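Local structure of putative lipase (Bacteroides thetaiotaomicron VPI-5482, 3BZW) at residues G33-P39 with V63-R69; Q229-F233 with D244-R250. The protein is a putative GDSL-family lipase of the SGNH hydrolase clan, probably hydrolysing ester bonds, perhaps those of lysophospholipids. All coordinates share one frame; numbering follows the deposited sequence.

Contact 1. Residues G33-P39 with V63-R69; sequences GDSITDP and VYGISGR. With ACT (acetate ion), chain G.
Ser-35 and Gly-68 grip one acetate oxygen with their backbone amides. Ser-35 N bonds the acetate OXT at 3.1 Å, and Gly-68 N bonds this OXT at 2.7 Å. Asn-99 ND2 and His-242 NE2 also bond the ion, which probably comes from the crystallisation liquor. A serine of the GDS motif, a glycine and an asparagine form the oxyanion hole of SGNH hydrolases. The geometry fits that site, and Ser-35 is probably the nucleophile. Gly-68 stands third in a type II turn from Ile-66 to Arg-69, where positive phi (80°) suits glycine.

Side-chain bonds tie this turn to the GDS loop. Asp-38 CG lies anti to the backbone N (chi1 -169°), bringing the carboxylate to Ser-67. Asp-38 OD2 accepts from Ser-67 N (2.9 Å) on its anti side, near the carboxylate plane. Ser-67 OG reaches this OD2 from above that plane, at 3.0 Å. Asp-38 OD1 takes Asn-40 N. A weak bond of 3.3 Å joins Ser-35 OG to Ser-67 OG. With a leucine in place of Asp-38, Ser-67 N and OG would probably lose their shared acceptor, and the hydroxyl beside Ser-35 could turn more freely. Asp-34 OD1 closes an Asx turn with Ile-36 N, while a water links its OD2 to Arg-69 O.

One backbone bond crosses, from Ile-66 N to Gly-33 O (3.3 Å). A side chain at Gly-65 would hit Thr-37 CG2.

Apolar packing gathers at the Val-63 end. Val-63 CG1 meets Thr-37 CG2 at 3.6 Å and Pro-39 CD at 3.8 Å.

The loops follow neighbouring parallel strands, 28-33 and 60-63. Trp-50 of helix 49-57 packs on Pro-39 and Val-63, helix 74-85 meets Tyr-64 and Ile-66, and helix 98-102 meets Asp-34.

Contact 2. Residues Q229-F233 with D244-R250; sequences QLIYF and DTKGQER
Tyr-232 and Asp-244 join the end of a 3-10 segment, which runs through Tyr-232, to the start of helix 245-258. Asp-244 is the N-cap of that helix. Its OD1 accepts from Gly-247 N, met nearly end-on to the C-O bond. Its backbone N bonds Tyr-232 O at 2.9 Å, with the donor well out of the carbonyl plane. Asp-244 CG sits between its own backbone N and carbonyl carbon (chi1 53°). That places OD1 over the first helical turn and leaves OD2 2.8 Å from Ile-231 O.

The Tyr-232 side chain then slants across the first turns of the helix. Tyr-232 CB starts beside Gly-247 CA, 3.8 Å away. Tyr-232 CD1 comes 3.5 Å from the same Gly-247 CA, and the Lys-246 to Gly-247 peptide lies at the edge of the ring. Glycine fits here because a side chain at Gly-247 would strike Tyr-232 O. Tyr-232 CE1 lies 3.7 Å from Lys-246 CG and equally close to Arg-250 CD. Lys-246 CD also passes Ile-231 O, and its CE approaches Ile-231 CD1. Ile-231 CG1 lies over one face of the tyrosine ring, offset toward the rim. Tyr-232 CZ meets Arg-250 CD at 3.4 Å.

Arg-250 gets to this end of the ring with its chain extended from CG to NE. Its NE bonds Thr-220 O, and its NH2 bonds Lys-161 O of the second subunit. Pro-159 of that subunit packs on Tyr-232, and its Asp-160 on Ile-231. The contact therefore also forms part of a subunit interface.

At the tip, Tyr-232 OH accepts from Arg-250 NH1 at 2.8 Å, with an N-H...O angle of 158°. The hydroxyl oxygen lies in the guanidinium plane, while the ring stands 83° from it.

Both contacts are partly buried, contact 1 nearer the middle of the chain and contact 2 farther out, with centres about 17 Å apart. Contact 1 joins two loops leaving adjacent strands of the parallel sheet. Contact 2 packs the end of a 3-10 segment on the start of the last helix. Contact 1 is rich in backbone amides and small polar side chains around a bound anion, and no other subunit reaches it. Contact 2 combines a helix N-cap with an aromatic ring, long aliphatic chains and an arginine, and a second subunit borders it. The two touch where Gln-248 NE2 probably bonds Ile-36 O (3.2 Å). Ile-36 also packs on His-242 and Pro-243, before the helix cap.

Contact 1. Residues G33-P39 with V63-R69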
# COMPACT_ATOMS: atom_id res chain seq x y z
N GLY A 33 11.04 -12.01 -37.31
CA GLY A 33 11.32 -10.74 -36.65
C GLY A 33 11.58 -9.52 -37.52
O GLY A 33 11.00 -9.36 -38.59
N ASP A 34 12.48 -8.66 -37.04
CA ASP A 34 12.81 -7.42 -37.74
C ASP A 34 14.29 -7.32 -38.13
O ASP A 34 14.94 -8.33 -38.38
CB ASP A 34 12.41 -6.21 -36.89
CG ASP A 34 12.93 -6.29 -35.45
OD1 ASP A 34 14.07 -6.74 -35.25
OD2 ASP A 34 12.18 -5.90 -34.53
N SER A 35 14.81 -6.10 -38.19
CA SER A 35 16.20 -5.89 -38.60
C SER A 35 17.24 -6.57 -37.71
O SER A 35 18.31 -6.95 -38.18
CB SER A 35 16.50 -4.39 -38.68
OG SER A 35 17.84 -4.16 -39.06
N ILE A 36 16.93 -6.73 -36.43
CA ILE A 36 17.87 -7.37 -35.52
C ILE A 36 18.04 -8.85 -35.88
O ILE A 36 19.01 -9.49 -35.47
CB ILE A 36 17.43 -7.17 -34.05
CG1 ILE A 36 17.47 -5.67 -33.72
CG2 ILE A 36 18.33 -7.95 -33.10
CD1 ILE A 36 17.18 -5.32 -32.28
N THR A 37 17.12 -9.36 -36.69
CA THR A 37 17.16 -10.75 -37.14
C THR A 37 17.53 -10.82 -38.63
O THR A 37 18.12 -11.80 -39.09
CB THR A 37 15.78 -11.43 -36.90
OG1 THR A 37 15.59 -11.64 -35.50
CG2 THR A 37 15.70 -12.76 -37.64
N ASP A 38 17.19 -9.76 -39.37
CA ASP A 38 17.45 -9.65 -40.81
C ASP A 38 18.94 -9.85 -41.14
O ASP A 38 19.81 -9.17 -40.59
CB ASP A 38 17.01 -8.26 -41.29
CG ASP A 38 16.99 -8.12 -42.80
OD1 ASP A 38 17.68 -8.89 -43.51
OD2 ASP A 38 16.28 -7.21 -43.28
N PRO A 39 19.24 -10.79 -42.05
CA PRO A 39 20.64 -11.04 -42.42
C PRO A 39 21.28 -9.80 -43.05
O PRO A 39 22.50 -9.62 -43.00
CB PRO A 39 20.53 -12.18 -43.43
CG PRO A 39 19.29 -12.90 -43.00
CD PRO A 39 18.35 -11.76 -42.70
N VAL A 63 15.53 -17.95 -41.87
CA VAL A 63 15.30 -16.57 -41.43
C VAL A 63 14.34 -15.76 -42.27
O VAL A 63 14.50 -15.63 -43.49
CB VAL A 63 16.65 -15.81 -41.35
CG1 VAL A 63 16.43 -14.43 -40.77
CG2 VAL A 63 17.64 -16.60 -40.51
N TYR A 64 13.34 -15.18 -41.61
CA TYR A 64 12.34 -14.38 -42.30
C TYR A 64 12.26 -12.94 -41.80
O TYR A 64 11.54 -12.12 -42.37
CB TYR A 64 10.98 -15.08 -42.18
CG TYR A 64 10.96 -16.35 -42.99
CD1 TYR A 64 10.71 -16.31 -44.36
CD2 TYR A 64 11.34 -17.56 -42.43
CE1 TYR A 64 10.83 -17.45 -45.15
CE2 TYR A 64 11.46 -18.71 -43.21
CZ TYR A 64 11.22 -18.65 -44.57
OH TYR A 64 11.38 -19.77 -45.35
N GLY A 65 13.03 -12.63 -40.76
CA GLY A 65 13.03 -11.28 -40.23
C GLY A 65 13.46 -10.27 -41.28
O GLY A 65 14.40 -10.51 -42.03
N ILE A 66 12.78 -9.14 -41.32
CA ILE A 66 13.09 -8.09 -42.27
C ILE A 66 13.10 -6.73 -41.58
O ILE A 66 12.25 -6.45 -40.74
CB ILE A 66 12.07 -8.06 -43.42
CG1 ILE A 66 12.22 -9.34 -44.26
CG2 ILE A 66 12.27 -6.82 -44.28
CD1 ILE A 66 11.12 -9.54 -45.28
N SER A 67 14.07 -5.90 -41.95
CA SER A 67 14.21 -4.57 -41.37
C SER A 67 12.91 -3.77 -41.35
O SER A 67 12.21 -3.69 -42.36
CB SER A 67 15.28 -3.79 -42.13
OG SER A 67 16.54 -4.44 -42.04
N GLY A 68 12.61 -3.20 -40.19
CA GLY A 68 11.42 -2.38 -40.03
C GLY A 68 10.07 -3.05 -39.84
O GLY A 68 9.07 -2.36 -39.62
N ARG A 69 10.01 -4.38 -39.90
CA ARG A 69 8.73 -5.05 -39.73
C ARG A 69 8.20 -5.02 -38.30
O ARG A 69 8.97 -4.91 -37.34
CB ARG A 69 8.81 -6.50 -40.24
CG ARG A 69 9.09 -6.59 -41.74
CD ARG A 69 8.00 -5.86 -42.53
NE ARG A 69 8.38 -5.61 -43.92
CZ ARG A 69 8.34 -6.51 -44.89
NH1 ARG A 69 7.93 -7.75 -44.64
NH2 ARG A 69 8.70 -6.18 -46.12
C ACT G . 14.40 -2.64 -36.92
O ACT G . 15.02 -1.67 -37.31
OXT ACT G . 13.72 -3.28 -37.70
CH3 ACT G . 14.48 -3.06 -35.47
O HOH W 1 9.63 -5.15 -34.48

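Contact 2. Residues Q229-F233 with D244-R250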
# COMPACT_ATOMS: atom_id res chain seq x y z
N GLN A 229 27.65 0.06 -21.90
CA GLN A 229 27.20 -1.14 -22.61
C GLN A 229 26.96 -0.93 -24.10
O GLN A 229 26.49 -1.84 -24.80
CB GLN A 229 25.93 -1.71 -21.95
CG GLN A 229 26.17 -2.21 -20.53
CD GLN A 229 25.13 -3.23 -20.08
OE1 GLN A 229 23.94 -2.91 -19.95
NE2 GLN A 229 25.57 -4.46 -19.83
N LEU A 230 27.29 0.26 -24.60
CA LEU A 230 27.10 0.54 -26.02
C LEU A 230 28.10 -0.26 -26.85
O LEU A 230 28.05 -0.26 -28.08
CB LEU A 230 27.23 2.05 -26.30
CG LEU A 230 26.03 2.89 -25.84
CD1 LEU A 230 26.30 4.37 -26.04
CD2 LEU A 230 24.79 2.47 -26.63
N ILE A 231 29.00 -0.96 -26.17
CA ILE A 231 29.98 -1.81 -26.83
C ILE A 231 29.23 -2.94 -27.55
O ILE A 231 29.80 -3.61 -28.40
CB ILE A 231 30.96 -2.46 -25.83
CG1 ILE A 231 30.16 -3.18 -24.72
CG2 ILE A 231 31.89 -1.42 -25.24
CD1 ILE A 231 31.03 -3.90 -23.71
N TYR A 232 27.97 -3.13 -27.18
CA TYR A 232 27.14 -4.17 -27.78
C TYR A 232 26.25 -3.66 -28.92
O TYR A 232 25.48 -4.43 -29.50
CB TYR A 232 26.24 -4.81 -26.72
CG TYR A 232 26.98 -5.65 -25.71
CD1 TYR A 232 27.68 -6.79 -26.10
CD2 TYR A 232 26.97 -5.32 -24.36
CE1 TYR A 232 28.34 -7.59 -25.18
CE2 TYR A 232 27.62 -6.11 -23.42
CZ TYR A 232 28.30 -7.24 -23.84
OH TYR A 232 28.96 -8.02 -22.92
N PHE A 233 26.35 -2.37 -29.22
CA PHE A 233 25.53 -1.78 -30.27
C PHE A 233 26.39 -1.20 -31.41
O PHE A 233 27.53 -0.80 -31.19
CB PHE A 233 24.58 -0.76 -29.65
CG PHE A 233 23.54 -1.40 -28.77
CD1 PHE A 233 22.30 -1.77 -29.28
CD2 PHE A 233 23.86 -1.75 -27.45
CE1 PHE A 233 21.38 -2.48 -28.49
CE2 PHE A 233 22.95 -2.46 -26.66
CZ PHE A 233 21.71 -2.83 -27.18
N ASP A 244 25.63 -4.85 -32.33
CA ASP A 244 26.71 -5.14 -33.27
C ASP A 244 26.98 -6.63 -33.08
O ASP A 244 26.26 -7.30 -32.34
CB ASP A 244 27.97 -4.31 -32.98
CG ASP A 244 28.44 -4.41 -31.54
OD1 ASP A 244 28.04 -5.34 -30.82
OD2 ASP A 244 29.24 -3.53 -31.14
N THR A 245 28.01 -7.14 -33.75
CA THR A 245 28.33 -8.56 -33.64
C THR A 245 28.53 -8.97 -32.18
O THR A 245 28.05 -10.03 -31.76
CB THR A 245 29.58 -8.90 -34.48
OG1 THR A 245 29.25 -8.83 -35.87
CG2 THR A 245 30.10 -10.29 -34.14
N LYS A 246 29.24 -8.15 -31.41
CA LYS A 246 29.48 -8.47 -30.00
C LYS A 246 28.15 -8.63 -29.27
O LYS A 246 28.01 -9.53 -28.44
CB LYS A 246 30.33 -7.36 -29.35
CG LYS A 246 30.85 -7.71 -27.95
CD LYS A 246 31.76 -6.61 -27.40
CE LYS A 246 32.36 -6.99 -26.05
NZ LYS A 246 33.29 -8.16 -26.16
N GLY A 247 27.18 -7.78 -29.60
CA GLY A 247 25.87 -7.86 -28.96
C GLY A 247 25.10 -9.09 -29.43
O GLY A 247 24.40 -9.73 -28.64
N GLN A 248 25.22 -9.40 -30.71
CA GLN A 248 24.55 -10.56 -31.30
C GLN A 248 25.08 -11.85 -30.67
O GLN A 248 24.34 -12.81 -30.49
CB GLN A 248 24.78 -10.59 -32.81
CG GLN A 248 24.04 -9.53 -33.61
CD GLN A 248 22.55 -9.81 -33.74
OE1 GLN A 248 22.09 -10.93 -33.53
NE2 GLN A 248 21.79 -8.78 -34.10
N GLU A 249 26.37 -11.86 -30.34
CA GLU A 249 26.98 -13.04 -29.75
C GLU A 249 26.53 -13.21 -28.29
O GLU A 249 26.30 -14.33 -27.84
CB GLU A 249 28.51 -12.96 -29.85
CG GLU A 249 29.22 -14.14 -29.19
CD GLU A 249 30.61 -14.41 -29.77
OE1 GLU A 249 31.29 -13.44 -30.17
OE2 GLU A 249 31.02 -15.59 -29.82
N ARG A 250 26.39 -12.10 -27.56
CA ARG A 250 25.93 -12.20 -26.18
C ARG A 250 24.48 -12.68 -26.21
O ARG A 250 24.06 -13.49 -25.39
CB ARG A 250 26.05 -10.84 -25.47
CG ARG A 250 25.46 -10.83 -24.06
CD ARG A 250 26.09 -9.78 -23.16
NE ARG A 250 25.47 -9.79 -21.83
CZ ARG A 250 26.02 -9.26 -20.74
NH1 ARG A 250 27.20 -8.67 -20.80
NH2 ARG A 250 25.37 -9.34 -19.58